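Local coordinates for fimbria adhesin protein (Klebsiella pneumoniae, PDB 3U4K), which probably mediates attachment of Klebsiella to host collagen V, this chain being the receptor-binding domain of the fimbrial adhesin MrkD, at residues G104-R109 with T136-K141; R41-P46 with V178-T183; M61-T66 with S127-G132. All coordinates share one frame; numbering follows the deposited sequence.

Contact 1. Residues G104-R109 with T136-K141; sequences GLRFSR and TLDIIK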
ATOM      1  N   GLY A 104      -7.203   7.691  -7.804  1.00 69.29           N
ATOM      2  CA  GLY A 104      -5.867   7.634  -7.210  1.00 70.02           C
ATOM      3  C   GLY A 104      -5.748   6.709  -6.011  1.00 69.25           C
ATOM      4  O   GLY A 104      -6.744   6.365  -5.372  1.00 69.86           O
ATOM      5  N   LEU A 105      -4.517   6.305  -5.711  1.00 68.03           N
ATOM      6  CA  LEU A 105      -4.236   5.431  -4.575  1.00 64.75           C
ATOM      7  C   LEU A 105      -3.034   5.922  -3.773  1.00 63.71           C
ATOM      8  O   LEU A 105      -1.988   6.245  -4.341  1.00 62.49           O
ATOM      9  CB  LEU A 105      -4.011   3.988  -5.035  1.00 62.73           C
ATOM     10  CG  LEU A 105      -5.206   3.185  -5.563  1.00 64.72           C
ATOM     11  CD1 LEU A 105      -4.763   1.789  -5.963  1.00 64.46           C
ATOM     12  CD2 LEU A 105      -6.336   3.096  -4.547  1.00 66.87           C
ATOM     13  N   ARG A 106      -3.201   5.986  -2.454  1.00 63.82           N
ATOM     14  CA  ARG A 106      -2.112   6.335  -1.549  1.00 63.54           C
ATOM     15  C   ARG A 106      -2.000   5.302  -0.424  1.00 63.72           C
ATOM     16  O   ARG A 106      -2.971   5.023   0.284  1.00 63.19           O
ATOM     17  CB  ARG A 106      -2.300   7.747  -0.991  1.00 63.45           C
ATOM     18  CG  ARG A 106      -1.055   8.343  -0.342  1.00 65.63           C
ATOM     19  CD  ARG A 106      -1.312   9.751   0.175  1.00 67.13           C
ATOM     20  NE  ARG A 106      -2.508   9.798   1.017  1.00 71.83           N
ATOM     21  CZ  ARG A 106      -3.196  10.901   1.305  1.00 72.98           C
ATOM     22  NH1 ARG A 106      -2.817  12.082   0.825  1.00 73.82           N
ATOM     23  NH2 ARG A 106      -4.272  10.820   2.076  1.00 70.95           N
ATOM     24  N   PHE A 107      -0.806   4.735  -0.283  1.00 65.60           N
ATOM     25  CA  PHE A 107      -0.534   3.725   0.736  1.00 65.08           C
ATOM     26  C   PHE A 107       0.343   4.330   1.816  1.00 65.16           C
ATOM     27  O   PHE A 107       1.374   4.940   1.520  1.00 66.11           O
ATOM     28  CB  PHE A 107       0.175   2.515   0.127  1.00 63.52           C
ATOM     29  CG  PHE A 107      -0.430   2.034  -1.161  1.00 64.61           C
ATOM     30  CD1 PHE A 107      -0.096   2.639  -2.372  1.00 64.60           C
ATOM     31  CD2 PHE A 107      -1.322   0.967  -1.169  1.00 64.81           C
ATOM     32  CE1 PHE A 107      -0.647   2.195  -3.563  1.00 62.84           C
ATOM     33  CE2 PHE A 107      -1.874   0.516  -2.360  1.00 64.79           C
ATOM     34  CZ  PHE A 107      -1.538   1.132  -3.556  1.00 63.97           C
ATOM     35  N   SER A 108      -0.074   4.164   3.067  1.00 65.54           N
ATOM     36  CA  SER A 108       0.661   4.714   4.197  1.00 66.91           C
ATOM     37  C   SER A 108       0.742   3.718   5.349  1.00 67.01           C
ATOM     38  O   SER A 108      -0.092   2.818   5.473  1.00 66.99           O
ATOM     39  CB  SER A 108       0.020   6.022   4.669  1.00 66.58           C
ATOM     40  OG  SER A 108      -1.271   5.786   5.205  1.00 69.04           O
ATOM     41  N   ARG A 109       1.759   3.891   6.184  1.00 68.01           N
ATOM     42  CA  ARG A 109       1.927   3.090   7.384  1.00 68.41           C
ATOM     43  C   ARG A 109       2.139   4.033   8.555  1.00 69.18           C
ATOM     44  O   ARG A 109       2.884   5.005   8.444  1.00 70.42           O
ATOM     45  CB  ARG A 109       3.120   2.147   7.230  1.00 69.47           C
ATOM     46  CG  ARG A 109       3.195   1.048   8.275  1.00 69.69           C
ATOM     47  CD  ARG A 109       4.492   0.271   8.145  1.00 69.96           C
ATOM     48  NE  ARG A 109       4.854  -0.395   9.394  1.00 70.12           N
ATOM     49  CZ  ARG A 109       6.013  -1.008   9.613  1.00 71.08           C
ATOM     50  NH1 ARG A 109       6.945  -1.049   8.668  1.00 70.71           N
ATOM     51  NH2 ARG A 109       6.244  -1.584  10.786  1.00 72.39           N
ATOM     52  N   THR A 136      -2.727   1.853   5.918  1.00 64.76           N
ATOM     53  CA  THR A 136      -3.884   2.604   5.416  1.00 65.29           C
ATOM     54  C   THR A 136      -3.860   2.833   3.903  1.00 64.38           C
ATOM     55  O   THR A 136      -2.917   3.416   3.361  1.00 64.09           O
ATOM     56  CB  THR A 136      -4.050   3.949   6.162  1.00 65.22           C
ATOM     57  OG1 THR A 136      -4.260   3.696   7.557  1.00 65.93           O
ATOM     58  CG2 THR A 136      -5.236   4.738   5.623  1.00 64.11           C
ATOM     59  N   LEU A 137      -4.912   2.357   3.239  1.00 65.75           N
ATOM     60  CA  LEU A 137      -5.135   2.604   1.818  1.00 65.26           C
ATOM     61  C   LEU A 137      -6.125   3.754   1.629  1.00 66.34           C
ATOM     62  O   LEU A 137      -7.201   3.772   2.236  1.00 65.36           O
ATOM     63  CB  LEU A 137      -5.642   1.335   1.126  1.00 64.02           C
ATOM     64  CG  LEU A 137      -6.067   1.405  -0.346  1.00 65.38           C
ATOM     65  CD1 LEU A 137      -4.909   1.789  -1.256  1.00 65.25           C
ATOM     66  CD2 LEU A 137      -6.682   0.090  -0.801  1.00 64.83           C
ATOM     67  N   ASP A 138      -5.745   4.715   0.794  1.00 68.81           N
ATOM     68  CA  ASP A 138      -6.598   5.858   0.484  1.00 70.89           C
ATOM     69  C   ASP A 138      -6.988   5.866  -0.984  1.00 71.28           C
ATOM     70  O   ASP A 138      -6.126   5.772  -1.863  1.00 71.06           O
ATOM     71  CB  ASP A 138      -5.893   7.173   0.828  1.00 73.25           C
ATOM     72  CG  ASP A 138      -5.938   7.500   2.311  1.00 76.10           C
ATOM     73  OD1 ASP A 138      -6.748   6.889   3.044  1.00 76.83           O
ATOM     74  OD2 ASP A 138      -5.165   8.382   2.742  1.00 77.71           O
ATOM     75  N   ILE A 139      -8.289   5.968  -1.241  1.00 70.07           N
ATOM     76  CA  ILE A 139      -8.794   6.165  -2.598  1.00 67.42           C
ATOM     77  C   ILE A 139      -9.097   7.649  -2.809  1.00 66.96           C
ATOM     78  O   ILE A 139      -9.953   8.225  -2.131  1.00 66.41           O
ATOM     79  CB  ILE A 139     -10.027   5.287  -2.888  1.00 65.90           C
ATOM     80  CG1 ILE A 139      -9.674   3.805  -2.714  1.00 63.51           C
ATOM     81  CG2 ILE A 139     -10.538   5.541  -4.300  1.00 67.78           C
ATOM     82  CD1 ILE A 139     -10.874   2.885  -2.638  1.00 61.47           C
ATOM     83  N   ILE A 140      -8.372   8.252  -3.750  1.00 65.80           N
ATOM     84  CA  ILE A 140      -8.404   9.693  -3.988  1.00 67.31           C
ATOM     85  C   ILE A 140      -9.071  10.007  -5.324  1.00 69.41           C
ATOM     86  O   ILE A 140      -8.886   9.274  -6.304  1.00 67.53           O
ATOM     87  CB  ILE A 140      -6.969  10.284  -4.000  1.00 67.38           C
ATOM     88  CG1 ILE A 140      -6.148   9.804  -2.787  1.00 67.15           C
ATOM     89  CG2 ILE A 140      -6.985  11.808  -4.123  1.00 65.08           C
ATOM     90  CD1 ILE A 140      -6.673  10.235  -1.432  1.00 67.32           C
ATOM     91  N   LYS A 141      -9.844  11.094  -5.354  1.00 70.33           N
ATOM     92  CA  LYS A 141     -10.409  11.619  -6.594  1.00 72.28           C
ATOM     93  C   LYS A 141      -9.366  12.464  -7.339  1.00 73.45           C
ATOM     94  O   LYS A 141      -9.041  13.579  -6.917  1.00 69.73           O
ATOM     95  CB  LYS A 141     -11.675  12.429  -6.301  1.00 76.05           C
ATOM     96  CG  LYS A 141     -12.506  12.771  -7.529  1.00 76.87           C
ATOM     97  CD  LYS A 141     -13.902  13.235  -7.147  1.00 77.62           C
ATOM     98  CE  LYS A 141     -14.745  13.558  -8.374  1.00 78.29           C
ATOM     99  NZ  LYS A 141     -16.172  13.800  -8.020  1.00 78.27           N
TER

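Contact 2. Residues R41-P46 with V178-T183; sequences RVVVSP and VSPSCT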
ATOM      1  N   ARG A  41     -17.492  -2.621  -2.633  1.00 70.45           N
ATOM      2  CA  ARG A  41     -18.068  -1.711  -3.623  1.00 69.50           C
ATOM      3  C   ARG A  41     -18.085  -0.266  -3.123  1.00 67.62           C
ATOM      4  O   ARG A  41     -18.470  -0.001  -1.983  1.00 68.26           O
ATOM      5  CB  ARG A  41     -19.482  -2.175  -3.974  1.00 73.36           C
ATOM      6  CG  ARG A  41     -20.011  -1.677  -5.308  1.00 79.61           C
ATOM      7  CD  ARG A  41     -21.300  -2.396  -5.675  1.00 83.31           C
ATOM      8  NE  ARG A  41     -22.020  -1.727  -6.756  1.00 88.03           N
ATOM      9  CZ  ARG A  41     -22.916  -0.757  -6.582  1.00 91.28           C
ATOM     10  NH1 ARG A  41     -23.215  -0.321  -5.362  1.00 90.42           N
ATOM     11  NH2 ARG A  41     -23.516  -0.213  -7.635  1.00 91.87           N
ATOM     12  N   VAL A  42     -17.666   0.663  -3.980  1.00 65.05           N
ATOM     13  CA  VAL A  42     -17.583   2.084  -3.618  1.00 65.14           C
ATOM     14  C   VAL A  42     -18.222   2.975  -4.691  1.00 65.73           C
ATOM     15  O   VAL A  42     -17.908   2.846  -5.877  1.00 64.60           O
ATOM     16  CB  VAL A  42     -16.117   2.526  -3.380  1.00 64.71           C
ATOM     17  CG1 VAL A  42     -16.026   4.027  -3.130  1.00 65.34           C
ATOM     18  CG2 VAL A  42     -15.495   1.760  -2.221  1.00 64.74           C
ATOM     19  N   VAL A  43     -19.106   3.879  -4.264  1.00 64.81           N
ATOM     20  CA  VAL A  43     -19.795   4.801  -5.174  1.00 64.08           C
ATOM     21  C   VAL A  43     -19.270   6.232  -5.022  1.00 65.11           C
ATOM     22  O   VAL A  43     -19.373   6.831  -3.947  1.00 65.24           O
ATOM     23  CB  VAL A  43     -21.328   4.774  -4.970  1.00 63.66           C
ATOM     24  CG1 VAL A  43     -22.027   5.613  -6.031  1.00 64.41           C
ATOM     25  CG2 VAL A  43     -21.857   3.346  -4.989  1.00 61.64           C
ATOM     26  N   VAL A  44     -18.717   6.773  -6.105  1.00 66.13           N
ATOM     27  CA  VAL A  44     -18.131   8.117  -6.099  1.00 67.80           C
ATOM     28  C   VAL A  44     -19.199   9.193  -6.293  1.00 71.18           C
ATOM     29  O   VAL A  44     -19.951   9.161  -7.267  1.00 74.98           O
ATOM     30  CB  VAL A  44     -17.056   8.278  -7.196  1.00 65.43           C
ATOM     31  CG1 VAL A  44     -16.310   9.592  -7.028  1.00 65.72           C
ATOM     32  CG2 VAL A  44     -16.080   7.116  -7.172  1.00 64.45           C
ATOM     33  N   SER A  45     -19.259  10.140  -5.361  1.00 74.58           N
ATOM     34  CA  SER A  45     -20.177  11.270  -5.471  1.00 77.06           C
ATOM     35  C   SER A  45     -19.617  12.331  -6.420  1.00 80.10           C
ATOM     36  O   SER A  45     -18.425  12.650  -6.359  1.00 82.34           O
ATOM     37  CB  SER A  45     -20.450  11.886  -4.098  1.00 76.50           C
ATOM     38  OG  SER A  45     -21.077  13.151  -4.232  1.00 75.84           O
ATOM     39  N   PRO A  46     -20.476  12.884  -7.299  1.00 81.28           N
ATOM     40  CA  PRO A  46     -20.041  13.938  -8.216  1.00 80.50           C
ATOM     41  C   PRO A  46     -19.653  15.227  -7.485  1.00 82.03           C
ATOM     42  O   PRO A  46     -18.817  15.985  -7.980  1.00 82.31           O
ATOM     43  CB  PRO A  46     -21.275  14.171  -9.099  1.00 79.57           C
ATOM     44  CG  PRO A  46     -22.105  12.939  -8.944  1.00 79.09           C
ATOM     45  CD  PRO A  46     -21.884  12.512  -7.529  1.00 80.01           C
ATOM     46  N   VAL A 178     -17.564   2.461  -8.627  1.00 73.58           N
ATOM     47  CA  VAL A 178     -18.689   2.768  -9.504  1.00 73.04           C
ATOM     48  C   VAL A 178     -19.099   4.229  -9.347  1.00 71.79           C
ATOM     49  O   VAL A 178     -19.783   4.594  -8.394  1.00 71.63           O
ATOM     50  CB  VAL A 178     -19.894   1.834  -9.234  1.00 75.02           C
ATOM     51  CG1 VAL A 178     -21.078   2.199 -10.119  1.00 77.17           C
ATOM     52  CG2 VAL A 178     -19.507   0.376  -9.452  1.00 78.08           C
ATOM     53  N   SER A 179     -18.657   5.068 -10.277  1.00 73.51           N
ATOM     54  CA  SER A 179     -19.112   6.452 -10.333  1.00 76.22           C
ATOM     55  C   SER A 179     -20.188   6.587 -11.408  1.00 76.02           C
ATOM     56  O   SER A 179     -19.943   6.251 -12.569  1.00 75.82           O
ATOM     57  CB  SER A 179     -17.947   7.408 -10.599  1.00 77.47           C
ATOM     58  OG  SER A 179     -17.151   6.968 -11.685  1.00 76.51           O
ATOM     59  N   PRO A 180     -21.390   7.062 -11.020  1.00 77.16           N
ATOM     60  CA  PRO A 180     -22.516   7.195 -11.952  1.00 76.80           C
ATOM     61  C   PRO A 180     -22.257   8.236 -13.045  1.00 75.95           C
ATOM     62  O   PRO A 180     -21.838   9.359 -12.753  1.00 73.30           O
ATOM     63  CB  PRO A 180     -23.680   7.621 -11.048  1.00 75.68           C
ATOM     64  CG  PRO A 180     -23.040   8.220  -9.845  1.00 77.62           C
ATOM     65  CD  PRO A 180     -21.760   7.466  -9.650  1.00 77.73           C
ATOM     66  N   SER A 181     -22.509   7.844 -14.291  1.00 77.29           N
ATOM     67  CA  SER A 181     -22.224   8.689 -15.451  1.00 77.18           C
ATOM     68  C   SER A 181     -23.454   9.437 -15.967  1.00 74.95           C
ATOM     69  O   SER A 181     -24.582   8.948 -15.873  1.00 72.69           O
ATOM     70  CB  SER A 181     -21.613   7.852 -16.576  1.00 78.28           C
ATOM     71  OG  SER A 181     -22.432   6.731 -16.864  1.00 82.10           O
ATOM     72  N   CYS A 182     -23.210  10.630 -16.504  1.00 75.49           N
ATOM     73  CA  CYS A 182     -24.243  11.444 -17.130  1.00 75.14           C
ATOM     74  C   CYS A 182     -23.987  11.521 -18.632  1.00 73.12           C
ATOM     75  O   CYS A 182     -23.029  12.161 -19.072  1.00 72.60           O
ATOM     76  CB  CYS A 182     -24.257  12.847 -16.522  1.00 77.67           C
ATOM     77  SG  CYS A 182     -25.577  13.906 -17.163  1.00 88.26           S
ATOM     78  N   THR A 183     -24.844  10.865 -19.410  1.00 72.03           N
ATOM     79  CA  THR A 183     -24.672  10.794 -20.868  1.00 71.41           C
ATOM     80  C   THR A 183     -25.674  11.648 -21.653  1.00 70.82           C
ATOM     81  O   THR A 183     -26.652  12.151 -21.097  1.00 72.37           O
ATOM     82  CB  THR A 183     -24.700   9.336 -21.382  1.00 69.83           C
ATOM     83  OG1 THR A 183     -24.518   9.323 -22.803  1.00 69.14           O
ATOM     84  CG2 THR A 183     -26.017   8.659 -21.047  1.00 69.18           C
TER

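Contact 3. Residues M61-T66 with S127-G132; sequences MPDNNT and SFRLAG. Unlike the reference sequence in segment 127-132: Ala131 (reference Val).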
HETATM    1  N   MSE A  61      -1.646  -4.342  12.510  1.00 83.11           N
HETATM    2  CA  MSE A  61      -0.849  -5.529  12.814  1.00 85.20           C
HETATM    3  C   MSE A  61      -0.404  -5.412  14.243  1.00 83.12           C
HETATM    4  O   MSE A  61       0.199  -4.404  14.629  1.00 80.82           O
HETATM    5  CB  MSE A  61       0.339  -5.710  11.871  1.00 92.13           C
HETATM    6  CG  MSE A  61       1.122  -4.427  11.617  1.00101.89           C
HETATM    7 SE   MSE A  61       2.307  -4.700  10.069  1.00119.64          SE
HETATM    8  CE  MSE A  61       1.530  -3.313   8.902  1.00106.17           C
ATOM      9  N   PRO A  62      -0.712  -6.434  15.060  1.00 84.28           N
ATOM     10  CA  PRO A  62      -0.340  -6.412  16.474  1.00 84.94           C
ATOM     11  C   PRO A  62       1.175  -6.415  16.647  1.00 84.45           C
ATOM     12  O   PRO A  62       1.889  -6.985  15.816  1.00 82.16           O
ATOM     13  CB  PRO A  62      -0.942  -7.714  17.018  1.00 85.97           C
ATOM     14  CG  PRO A  62      -1.068  -8.607  15.829  1.00 86.42           C
ATOM     15  CD  PRO A  62      -1.387  -7.691  14.683  1.00 85.93           C
ATOM     16  N   ASP A  63       1.660  -5.767  17.706  1.00 86.22           N
ATOM     17  CA  ASP A  63       3.092  -5.756  17.986  1.00 85.17           C
ATOM     18  C   ASP A  63       3.539  -7.177  18.315  1.00 83.67           C
ATOM     19  O   ASP A  63       2.945  -7.850  19.160  1.00 80.51           O
ATOM     20  CB  ASP A  63       3.445  -4.772  19.100  1.00 84.28           C
ATOM     21  CG  ASP A  63       4.685  -3.949  18.776  1.00 88.15           C
ATOM     22  OD1 ASP A  63       5.571  -4.442  18.034  1.00 90.61           O
ATOM     23  OD2 ASP A  63       4.772  -2.800  19.258  1.00 88.95           O
ATOM     24  N   ASN A  64       4.577  -7.630  17.621  1.00 83.51           N
ATOM     25  CA  ASN A  64       4.868  -9.049  17.541  1.00 82.23           C
ATOM     26  C   ASN A  64       6.280  -9.404  17.968  1.00 81.43           C
ATOM     27  O   ASN A  64       7.192  -8.586  17.856  1.00 83.13           O
ATOM     28  CB  ASN A  64       4.633  -9.525  16.109  1.00 81.50           C
ATOM     29  CG  ASN A  64       3.834 -10.805  16.045  1.00 81.14           C
ATOM     30  OD1 ASN A  64       4.219 -11.748  15.362  1.00 82.83           O
ATOM     31  ND2 ASN A  64       2.710 -10.842  16.755  1.00 80.09           N
ATOM     32  N   ASN A  65       6.448 -10.631  18.454  1.00 79.87           N
ATOM     33  CA  ASN A  65       7.766 -11.150  18.806  1.00 80.27           C
ATOM     34  C   ASN A  65       8.480 -11.835  17.640  1.00 79.50           C
ATOM     35  O   ASN A  65       9.667 -12.156  17.734  1.00 79.91           O
ATOM     36  CB  ASN A  65       7.665 -12.098  20.004  1.00 80.90           C
ATOM     37  CG  ASN A  65       7.532 -11.359  21.326  1.00 84.55           C
ATOM     38  OD1 ASN A  65       7.968 -10.213  21.465  1.00 84.24           O
ATOM     39  ND2 ASN A  65       6.932 -12.019  22.313  1.00 85.32           N
ATOM     40  N   THR A  66       7.750 -12.037  16.542  1.00 76.29           N
ATOM     41  CA  THR A  66       8.255 -12.749  15.369  1.00 71.36           C
ATOM     42  C   THR A  66       9.387 -11.983  14.690  1.00 70.72           C
ATOM     43  O   THR A  66       9.322 -10.758  14.540  1.00 70.93           O
ATOM     44  CB  THR A  66       7.127 -13.026  14.352  1.00 71.88           C
ATOM     45  OG1 THR A  66       5.974 -13.524  15.037  1.00 70.45           O
ATOM     46  CG2 THR A  66       7.563 -14.055  13.314  1.00 71.42           C
ATOM     47  N   SER A 127      18.806  -8.925  14.713  1.00 69.64           N
ATOM     48  CA  SER A 127      17.451  -9.453  14.567  1.00 69.77           C
ATOM     49  C   SER A 127      16.497  -8.298  14.276  1.00 71.98           C
ATOM     50  O   SER A 127      16.686  -7.183  14.777  1.00 72.37           O
ATOM     51  CB  SER A 127      17.007 -10.186  15.833  1.00 68.61           C
ATOM     52  OG  SER A 127      17.560 -11.487  15.894  1.00 70.68           O
ATOM     53  N   PHE A 128      15.476  -8.567  13.464  1.00 71.91           N
ATOM     54  CA  PHE A 128      14.541  -7.528  13.040  1.00 69.29           C
ATOM     55  C   PHE A 128      13.090  -7.982  13.134  1.00 69.73           C
ATOM     56  O   PHE A 128      12.694  -8.972  12.510  1.00 69.99           O
ATOM     57  CB  PHE A 128      14.864  -7.063  11.617  1.00 67.31           C
ATOM     58  CG  PHE A 128      16.242  -6.481  11.466  1.00 67.37           C
ATOM     59  CD1 PHE A 128      16.452  -5.113  11.591  1.00 65.74           C
ATOM     60  CD2 PHE A 128      17.336  -7.302  11.195  1.00 68.16           C
ATOM     61  CE1 PHE A 128      17.722  -4.573  11.452  1.00 64.21           C
ATOM     62  CE2 PHE A 128      18.610  -6.768  11.062  1.00 66.24           C
ATOM     63  CZ  PHE A 128      18.802  -5.400  11.188  1.00 63.77           C
ATOM     64  N   ARG A 129      12.310  -7.254  13.929  1.00 70.52           N
ATOM     65  CA  ARG A 129      10.870  -7.469  14.032  1.00 73.35           C
ATOM     66  C   ARG A 129      10.124  -6.420  13.214  1.00 73.04           C
ATOM     67  O   ARG A 129      10.697  -5.392  12.833  1.00 68.37           O
ATOM     68  CB  ARG A 129      10.406  -7.372  15.489  1.00 77.16           C
ATOM     69  CG  ARG A 129      10.967  -8.426  16.429  1.00 83.55           C
ATOM     70  CD  ARG A 129      10.375  -8.306  17.828  1.00 88.71           C
ATOM     71  NE  ARG A 129      10.730  -7.054  18.505  1.00 93.59           N
ATOM     72  CZ  ARG A 129       9.903  -6.023  18.693  1.00 94.90           C
ATOM     73  NH1 ARG A 129       8.644  -6.068  18.260  1.00 95.46           N
ATOM     74  NH2 ARG A 129      10.338  -4.940  19.325  1.00 95.09           N
ATOM     75  N   LEU A 130       8.846  -6.688  12.946  1.00 72.05           N
ATOM     76  CA  LEU A 130       7.947  -5.678  12.398  1.00 67.94           C
ATOM     77  C   LEU A 130       7.221  -4.983  13.532  1.00 68.29           C
ATOM     78  O   LEU A 130       6.545  -5.629  14.340  1.00 69.35           O
ATOM     79  CB  LEU A 130       6.946  -6.287  11.417  1.00 65.11           C
ATOM     80  CG  LEU A 130       7.372  -6.349   9.949  1.00 63.76           C
ATOM     81  CD1 LEU A 130       6.354  -7.141   9.145  1.00 62.48           C
ATOM     82  CD2 LEU A 130       7.558  -4.955   9.360  1.00 62.59           C
ATOM     83  N   ALA A 131       7.386  -3.664  13.588  1.00 69.88           N
ATOM     84  CA  ALA A 131       6.774  -2.834  14.618  1.00 70.04           C
ATOM     85  C   ALA A 131       5.272  -2.775  14.412  1.00 70.52           C
ATOM     86  O   ALA A 131       4.806  -2.435  13.323  1.00 72.03           O
ATOM     87  CB  ALA A 131       7.367  -1.433  14.587  1.00 68.89           C
ATOM     88  N   GLY A 132       4.522  -3.124  15.456  1.00 71.47           N
ATOM     89  CA  GLY A 132       3.067  -3.010  15.442  1.00 70.16           C
ATOM     90  C   GLY A 132       2.654  -1.666  14.878  1.00 69.53           C
ATOM     91  O   GLY A 132       3.142  -0.617  15.318  1.00 68.89           O
TER

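Contact 1. Residues G104-R109 with T136-K141
Arg106 and Asp138 face each other across two antiparallel strands, as a hydrogen-bonded pair whose side chains run side by side in the same direction. The arginine can be followed outward. Its CB packs against Asp138 CB at 4.1 Å. CG is then anti to the backbone N (chi1 -165°), and a bend at chi3 (51°) turns the guanidinium so that its edge meets the carboxylate, bringing NE to 3.5 Å from Asp138 OD2. At the tip, NH2 donates to OD2 at 2.7 Å in a nearly straight salt bridge. OD2 lies close to the guanidinium plane and is met on its anti side, with the nitrogen tilted 27° out of the carboxylate plane, while Ile140 CD1 sits over one face of the guanidinium, toward its rim. A long, bendable arginine suits this place because it can close on a carboxylate directly opposite. The other oxygen, Asp138 OD1, is bonded to Thr56 OG1 of strand 53-61, so the carboxylate ties three neighbouring strands of the jelly-roll beta barrel together. Backbone hydrogen bonds join Gly104 with Ile140, Arg106 with Asp138 and Ser108 with Thr136. Ser108 OG adds a weak bond to Thr136 O, whereas Thr136 OG1 turns to Thr58 OG1. The opposite face of the sheet is apolar, as suits a face turned to Met39 and strand 154-160. There Leu137 CD1 is shared by two neighbours on the partner strand: it touches Phe107 CE2 at 3.5 Å and Leu105 CD2 at 3.8 Å. Leu105 CD2 in turn reaches Ile139 CG1 at 3.9 Å.

Contact 2. Residues R41-P46 with V178-T183
Val178 meets the edge of strand 40-43 through its backbone. Its N donates to Val42 O at 2.8 Å, with the N-H aimed almost straight at the oxygen. Val178 O accepts a weak bond from Val44 N at 3.3 Å and lies near Val43 CA. Strands 40-43 and 175-178 are parallel, and Val178 continues their pairing with this one sound bond and one weak one. Its CG1 lies 4.2 Å from Arg41 NH2. At Ser179 the contact passes to side chains: CB rests on Val44 CB at 3.6 Å, while a chi1 of 49° places OG between the backbone N and the carbonyl carbon. There OG is hydrogen-bonded to two carbonyls, Gly147 O and Thr146 O, which must share its one proton. A small hydroxyl residue suits this buried place. Pro180 ends the association. Its ring crosses Val43 at about a right angle, CD lying 4.1 Å from Val43 CG1 and 3.4 Å from Val44 O. Having no N-H, the proline cannot continue the backbone pairing. Backbone bonds and apolar packing of Val44 on Ser179 and Val43 on Pro180 thus hold the two segments, the serine hydroxyl being spent on residues 146-147 instead.

Contact 3. Residues M61-T66 with S127-G132
Arg129 reaches across from just after a corner of the jelly-roll to the loop that joins strands 53-61 and 67-71. A bend at chi3 (-65°) brings NH1 to this loop, where it donates to Asn64 O at 2.9 Å, the oxygen lying 21° out of the guanidinium plane, and forms a long, weak salt bridge with Asp63 OD1 at 3.5 Å. The carboxylate lies at the edge of the guanidinium, the two planes 44° apart. Before the tip, the aliphatic part of the arginine runs along the loop backbone: CG lies 3.4 Å from Thr66 O and CD 3.2 Å from Asn64 O. A long side chain with a terminal donor suits a loop presenting successive carbonyl oxygens. Gly132 sits at the other end of the contact. With no side chain, it probably suits the close approach of the loop, its CA lying beside Met61 O. Met61, present as selenomethionine, is bonded through its backbone to Ser133, and its side chain continues to Tyr33. Asp63 links the two ends, since the oxygen used by Arg129 also accepts the backbone N-H of Gly132. That bond is nearly straight at the hydrogen, yet Gly132 N approaches Asp63 OD1 from above the carboxylate plane, at 3.1 Å.

Contact 1 lies near the middle of the domain, and the other two occupy opposite sides of its centre, about 40 Å apart between contact centres and about 21 Å apart at their nearest atoms. Contact 1 bridges that gap through its two basic ends. Lys141 NZ reaches Ser45 O of contact 2 at 3.0 Å, the contact centres being about 19 Å apart. In the other direction, Arg109 NH2 is hydrogen-bonded to Ala131 O of contact 3 at 3.0 Å, over a centre separation of about 23 Å. Contacts 1 and 3 are also joined along the chain, strand 128-129 being followed by strand 133-141. Both lie in sequence between the two segments of contact 2.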